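Long-range contact in alpha-L-rhamnosidase (PDB 6GSZ), which probably hydrolyses terminal non-reducing alpha-L-rhamnose residues in alpha-L-rhamnosides: residues Val309-Phe321 / Leu330-Ile342. Numbering follows the deposited sequence. Where two conformers were deposited one is given.
Sequences VRRVAEHKLANVF and LDFGQNLVGWLRI. With 1PE (pentaethylene glycol), chain B.
A classic beta bulge marks the antiparallel hairpin formed by strands 319-322 and 328-332, where Ala318 and Asn319 both face Asp331. The hairpin belongs to the concanavalin-like part of the rhamnosidase. Asp331 O accepts two bonds in its carbonyl plane, from Ala318 N at 2.8 Å and from Asn319 N at 3.1 Å. Asp331 N returns a straighter bond to Asn319 O (2.8 Å, 161°). On the face of the sheet that carries Asn319 and Asp331, a water accepts from Asn319 ND2 and donates to Asp331 OD2. The other carboxylate oxygen, Asp331 OD1, takes the backbone N of Gly333 in an Asx turn and also forms a salt bridge with Arg399. These bonds hold the carboxylate just before the chain turns its corner at Gly333 and Gln334.

Beside the bulge the contact is largely apolar. With chi1 at -179° the Leu317 side chain swings away from its own backbone N, which brings CD1 over one face of the Phe332 ring, 4.2 Å from the centroid, in a CH-pi contact. The same methyl meets Leu330 CB. The Val320 and Leu330 side chains run side by side, pointing the same way. The His315 ring presents its edge to Phe332 O, while His315 CB touches Leu336 CD2 at 3.7 Å.

Farther along, strands 309-315 and 339-344 belong to a second sheet, where strand 417-424 lies between them. Here the guanidinium groups of Arg311 and Arg341 lie near each other beside a pentaethylene glycol, probably from the crystallisation liquor. Arg311 also has a salt bridge to Glu390, which accepts from Trp339 NE1 as well. Arg311 NH2 donates to both OH4 and OH5 of the glycol, at 3.1 and 3.2 Å, and OH3 sits over one face of its guanidinium.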
loop_
_atom_site.group_PDB
_atom_site.type_symbol
_atom_site.label_atom_id
_atom_site.label_comp_id
_atom_site.label_asym_id
_atom_site.label_seq_id
_atom_site.Cartn_x
_atom_site.Cartn_y
_atom_site.Cartn_z
ATOM N N VAL A 309 -5.761 0.910 -8.544
ATOM C CA VAL A 309 -5.464 2.338 -8.383
ATOM C C VAL A 309 -6.657 3.106 -8.955
ATOM O O VAL A 309 -7.113 2.815 -10.079
ATOM C CB VAL A 309 -4.130 2.722 -9.052
ATOM C CG1 VAL A 309 -3.858 4.216 -8.922
ATOM C CG2 VAL A 309 -2.981 1.913 -8.426
ATOM N N ARG A 310 -7.148 4.089 -8.204
ATOM C CA ARG A 310 -8.258 4.923 -8.603
ATOM C C ARG A 310 -7.945 6.378 -8.282
ATOM O O ARG A 310 -7.049 6.705 -7.503
ATOM C CB ARG A 310 -9.544 4.542 -7.879
ATOM C CG ARG A 310 -10.084 3.170 -8.255
ATOM C CD ARG A 310 -11.585 3.055 -7.978
ATOM N NE ARG A 310 -12.160 1.772 -8.320
ATOM C CZ ARG A 310 -12.245 0.713 -7.515
ATOM N NH1 ARG A 310 -11.847 0.800 -6.246
ATOM N NH2 ARG A 310 -12.748 -0.419 -8.008
ATOM N N ARG A 311 -8.753 7.239 -8.923
ATOM C CA ARG A 311 -8.896 8.604 -8.532
ATOM C C ARG A 311 -9.789 8.606 -7.290
ATOM O O ARG A 311 -11.004 8.496 -7.388
ATOM C CB ARG A 311 -9.514 9.422 -9.668
ATOM C CG ARG A 311 -8.755 9.379 -10.994
ATOM C CD ARG A 311 -9.639 9.720 -12.193
ATOM N NE ARG A 311 -9.999 11.139 -12.269
ATOM C CZ ARG A 311 -11.182 11.663 -11.927
ATOM N NH1 ARG A 311 -12.155 10.878 -11.431
ATOM N NH2 ARG A 311 -11.376 12.973 -12.094
ATOM N N VAL A 312 -9.147 8.645 -6.125
ATOM C CA VAL A 312 -9.855 8.387 -4.880
ATOM C C VAL A 312 -10.568 9.646 -4.384
ATOM O O VAL A 312 -11.658 9.538 -3.783
ATOM C CB VAL A 312 -8.897 7.795 -3.831
ATOM C CG1 VAL A 312 -9.528 7.608 -2.484
ATOM C CG2 VAL A 312 -8.405 6.454 -4.313
ATOM N N ALA A 313 -9.972 10.826 -4.601
ATOM C CA ALA A 313 -10.525 12.078 -4.107
ATOM C C ALA A 313 -10.034 13.240 -4.964
ATOM O O ALA A 313 -9.056 13.138 -5.647
ATOM C CB ALA A 313 -10.123 12.287 -2.660
ATOM N N GLU A 314 -10.752 14.345 -4.843
ATOM C CA GLU A 314 -10.340 15.651 -5.250
ATOM C C GLU A 314 -9.668 16.358 -4.069
ATOM O O GLU A 314 -10.081 16.143 -2.903
ATOM C CB GLU A 314 -11.598 16.431 -5.640
ATOM C CG GLU A 314 -11.279 17.754 -6.250
ATOM C CD GLU A 314 -12.452 18.596 -6.727
ATOM O OE1 GLU A 314 -13.564 18.054 -6.879
ATOM O OE2 GLU A 314 -12.232 19.798 -6.947
ATOM N N HIS A 315 -8.694 17.209 -4.341
ATOM C CA HIS A 315 -8.147 18.106 -3.329
ATOM C C HIS A 315 -8.101 19.508 -3.925
ATOM O O HIS A 315 -7.439 19.754 -4.935
ATOM C CB HIS A 315 -6.782 17.655 -2.843
ATOM C CG HIS A 315 -6.425 18.208 -1.524
ATOM N ND1 HIS A 315 -6.724 17.544 -0.354
ATOM C CD2 HIS A 315 -5.849 19.376 -1.171
ATOM C CE1 HIS A 315 -6.330 18.282 0.672
ATOM N NE2 HIS A 315 -5.789 19.412 0.201
ATOM N N LYS A 316 -8.837 20.423 -3.280
ATOM C CA LYS A 316 -9.023 21.760 -3.851
ATOM C C LYS A 316 -7.763 22.617 -3.718
ATOM O O LYS A 316 -6.962 22.471 -2.793
ATOM C CB LYS A 316 -10.223 22.437 -3.189
ATOM C CG LYS A 316 -11.547 21.820 -3.613
ATOM C CD LYS A 316 -12.780 22.525 -3.074
ATOM C CE LYS A 316 -14.049 21.729 -3.312
ATOM N NZ LYS A 316 -15.227 22.391 -2.701
ATOM N N LEU A 317 -7.640 23.544 -4.670
ATOM C CA LEU A 317 -6.636 24.562 -4.638
ATOM C C LEU A 317 -6.835 25.400 -3.372
ATOM O O LEU A 317 -7.952 25.797 -3.065
ATOM C CB LEU A 317 -6.806 25.391 -5.917
ATOM C CG LEU A 317 -5.849 26.534 -6.163
ATOM C CD1 LEU A 317 -4.454 26.037 -6.458
ATOM C CD2 LEU A 317 -6.375 27.357 -7.322
ATOM N N ALA A 318 -5.738 25.654 -2.652
ATOM C CA ALA A 318 -5.767 26.457 -1.437
ATOM C C ALA A 318 -5.350 27.915 -1.692
ATOM O O ALA A 318 -5.812 28.803 -1.023
ATOM C CB ALA A 318 -4.891 25.840 -0.392
ATOM N N ASN A 319 -4.440 28.144 -2.644
ATOM C CA ASN A 319 -3.910 29.470 -2.867
ATOM C C ASN A 319 -3.183 29.491 -4.215
ATOM O O ASN A 319 -2.663 28.475 -4.675
ATOM C CB ASN A 319 -2.955 29.883 -1.734
ATOM C CG ASN A 319 -2.677 31.369 -1.672
ATOM O OD1 ASN A 319 -3.470 32.163 -2.157
ATOM N ND2 ASN A 319 -1.525 31.745 -1.136
ATOM N N VAL A 320 -3.155 30.678 -4.816
ATOM C CA VAL A 320 -2.354 30.996 -5.962
ATOM C C VAL A 320 -1.500 32.198 -5.572
ATOM O O VAL A 320 -2.017 33.157 -5.002
ATOM C CB VAL A 320 -3.179 31.355 -7.208
ATOM C CG1 VAL A 320 -2.255 31.584 -8.401
ATOM C CG2 VAL A 320 -4.245 30.322 -7.495
ATOM N N PHE A 321 -0.192 32.113 -5.825
ATOM C CA PHE A 321 0.715 33.172 -5.372
ATOM C C PHE A 321 1.822 33.387 -6.401
ATOM O O PHE A 321 1.995 32.588 -7.310
ATOM C CB PHE A 321 1.261 32.874 -3.973
ATOM C CG PHE A 321 2.183 31.694 -3.861
ATOM C CD1 PHE A 321 1.676 30.442 -3.560
ATOM C CD2 PHE A 321 3.552 31.845 -4.003
ATOM C CE1 PHE A 321 2.522 29.352 -3.456
ATOM C CE2 PHE A 321 4.404 30.755 -3.893
ATOM C CZ PHE A 321 3.891 29.511 -3.601
ATOM N N LEU A 330 0.611 27.470 -7.856
ATOM C CA LEU A 330 -0.503 26.860 -7.151
ATOM C C LEU A 330 0.010 26.210 -5.863
ATOM O O LEU A 330 1.066 25.579 -5.852
ATOM C CB LEU A 330 -1.118 25.777 -8.035
ATOM C CG LEU A 330 -1.483 26.154 -9.466
ATOM C CD1 LEU A 330 -2.186 24.997 -10.139
ATOM C CD2 LEU A 330 -2.347 27.415 -9.501
ATOM N N ASP A 331 -0.780 26.361 -4.802
ATOM C CA ASP A 331 -0.580 25.691 -3.522
ATOM C C ASP A 331 -1.855 24.895 -3.233
ATOM O O ASP A 331 -2.934 25.480 -3.051
ATOM C CB ASP A 331 -0.214 26.720 -2.437
ATOM C CG ASP A 331 -0.046 26.131 -1.044
ATOM O OD1 ASP A 331 -0.048 24.886 -0.946
ATOM O OD2 ASP A 331 0.141 26.923 -0.070
ATOM N N PHE A 332 -1.711 23.562 -3.136
ATOM C CA PHE A 332 -2.851 22.693 -2.786
ATOM C C PHE A 332 -2.984 22.449 -1.269
ATOM O O PHE A 332 -3.926 21.761 -0.856
ATOM C CB PHE A 332 -2.747 21.390 -3.572
ATOM C CG PHE A 332 -3.146 21.667 -4.993
ATOM C CD1 PHE A 332 -4.474 21.754 -5.353
ATOM C CD2 PHE A 332 -2.173 21.942 -5.933
ATOM C CE1 PHE A 332 -4.816 22.067 -6.658
ATOM C CE2 PHE A 332 -2.504 22.274 -7.239
ATOM C CZ PHE A 332 -3.829 22.323 -7.591
ATOM N N GLY A 333 -2.055 22.976 -0.461
ATOM C CA GLY A 333 -2.156 22.887 1.010
ATOM C C GLY A 333 -1.769 21.540 1.602
ATOM O O GLY A 333 -1.738 21.378 2.834
ATOM N N GLN A 334 -1.447 20.586 0.750
ATOM C CA GLN A 334 -1.179 19.197 1.111
ATOM C C GLN A 334 -0.207 18.669 0.068
ATOM O O GLN A 334 -0.430 18.909 -1.114
ATOM C CB GLN A 334 -2.468 18.379 1.109
ATOM C CG GLN A 334 -2.237 16.883 1.300
ATOM C CD GLN A 334 -1.662 16.505 2.651
ATOM O OE1 GLN A 334 -2.185 16.931 3.704
ATOM N NE2 GLN A 334 -0.589 15.694 2.625
ATOM N N ASN A 335 0.818 17.949 0.524
ATOM C CA ASN A 335 1.710 17.215 -0.349
ATOM C C ASN A 335 0.997 15.905 -0.698
ATOM O O ASN A 335 0.856 15.022 0.164
ATOM C CB ASN A 335 3.051 16.976 0.343
ATOM C CG ASN A 335 4.115 16.386 -0.553
ATOM O OD1 ASN A 335 4.033 16.521 -1.783
ATOM N ND2 ASN A 335 5.152 15.804 0.026
ATOM N N LEU A 336 0.498 15.822 -1.924
ATOM C CA LEU A 336 -0.349 14.757 -2.382
ATOM C C LEU A 336 0.279 14.050 -3.571
ATOM O O LEU A 336 1.287 14.483 -4.127
ATOM C CB LEU A 336 -1.763 15.264 -2.669
ATOM C CG LEU A 336 -1.899 16.453 -3.614
ATOM C CD1 LEU A 336 -1.909 15.970 -5.017
ATOM C CD2 LEU A 336 -3.181 17.221 -3.332
ATOM N N VAL A 337 -0.351 12.950 -3.948
ATOM C CA VAL A 337 0.120 12.090 -5.032
ATOM C C VAL A 337 -1.025 11.851 -5.999
ATOM O O VAL A 337 -2.106 11.450 -5.600
ATOM C CB VAL A 337 0.706 10.764 -4.507
ATOM C CG1 VAL A 337 1.122 9.869 -5.653
ATOM C CG2 VAL A 337 1.901 11.054 -3.623
ATOM N N GLY A 338 -0.767 12.176 -7.277
ATOM C CA GLY A 338 -1.718 12.059 -8.358
ATOM C C GLY A 338 -1.366 13.059 -9.450
ATOM O O GLY A 338 -0.280 13.023 -9.957
ATOM N N TRP A 339 -2.312 13.934 -9.783
ATOM C CA TRP A 339 -2.119 14.820 -10.931
ATOM C C TRP A 339 -3.176 15.921 -10.886
ATOM O O TRP A 339 -4.022 15.945 -9.998
ATOM C CB TRP A 339 -2.167 14.048 -12.236
ATOM C CG TRP A 339 -3.359 13.184 -12.455
ATOM C CD1 TRP A 339 -4.648 13.545 -12.692
ATOM C CD2 TRP A 339 -3.348 11.748 -12.433
ATOM N NE1 TRP A 339 -5.445 12.454 -12.855
ATOM C CE2 TRP A 339 -4.670 11.333 -12.700
ATOM C CE3 TRP A 339 -2.360 10.786 -12.223
ATOM C CZ2 TRP A 339 -5.000 10.002 -12.851
ATOM C CZ3 TRP A 339 -2.699 9.459 -12.357
ATOM C CH2 TRP A 339 -3.992 9.088 -12.678
ATOM N N LEU A 340 -3.122 16.819 -11.867
ATOM C CA LEU A 340 -4.126 17.887 -11.986
ATOM C C LEU A 340 -5.256 17.512 -12.948
ATOM O O LEU A 340 -5.073 16.719 -13.846
ATOM C CB LEU A 340 -3.468 19.156 -12.538
ATOM C CG LEU A 340 -2.362 19.742 -11.677
ATOM C CD1 LEU A 340 -1.754 20.946 -12.370
ATOM C CD2 LEU A 340 -2.893 20.094 -10.279
ATOM N N ARG A 341 -6.408 18.116 -12.712
ATOM C CA ARG A 341 -7.510 18.191 -13.677
ATOM C C ARG A 341 -7.737 19.667 -13.977
ATOM O O ARG A 341 -7.857 20.482 -13.054
ATOM C CB ARG A 341 -8.808 17.596 -13.105
ATOM C CG ARG A 341 -9.998 17.692 -14.071
ATOM C CD ARG A 341 -11.318 17.240 -13.489
ATOM N NE ARG A 341 -11.849 18.226 -12.561
ATOM C CZ ARG A 341 -12.790 17.994 -11.630
ATOM N NH1 ARG A 341 -13.220 18.982 -10.857
ATOM N NH2 ARG A 341 -13.291 16.776 -11.479
ATOM N N ILE A 342 -7.745 20.013 -15.269
ATOM C CA ILE A 342 -7.896 21.406 -15.689
ATOM C C ILE A 342 -9.163 21.509 -16.534
ATOM O O ILE A 342 -9.567 20.525 -17.171
ATOM C CB ILE A 342 -6.657 21.932 -16.453
ATOM C CG1 ILE A 342 -6.457 21.267 -17.822
ATOM C CG2 ILE A 342 -5.435 21.855 -15.551
ATOM C CD1 ILE A 342 -5.233 21.731 -18.586
HETATM O OH2 1PE B . -11.620 13.302 -17.062
HETATM C C12 1PE B . -11.205 12.123 -16.363
HETATM C C22 1PE B . -12.365 11.354 -15.726
HETATM O OH3 1PE B . -13.158 12.294 -15.030
HETATM C C13 1PE B . -14.987 12.786 -13.537
HETATM C C23 1PE B . -14.185 11.710 -14.251
HETATM O OH4 1PE B . -14.235 13.862 -12.941
HETATM C C14 1PE B . -14.264 13.662 -10.502
HETATM C C24 1PE B . -14.894 14.324 -11.745
HETATM O OH5 1PE B . -13.255 14.543 -10.047
HETATM C C15 1PE B . -12.250 13.356 -8.266
HETATM C C25 1PE B . -13.009 14.607 -8.673
HETATM O OH6 1PE B . -13.221 12.430 -7.842
HETATM C C16 1PE B . -13.656 10.610 -6.541
HETATM C C26 1PE B . -12.621 11.258 -7.413
HETATM O OH7 1PE B . -14.693 10.061 -7.332
HETATM O O HOH W 1 0.245 29.594 -0.070
#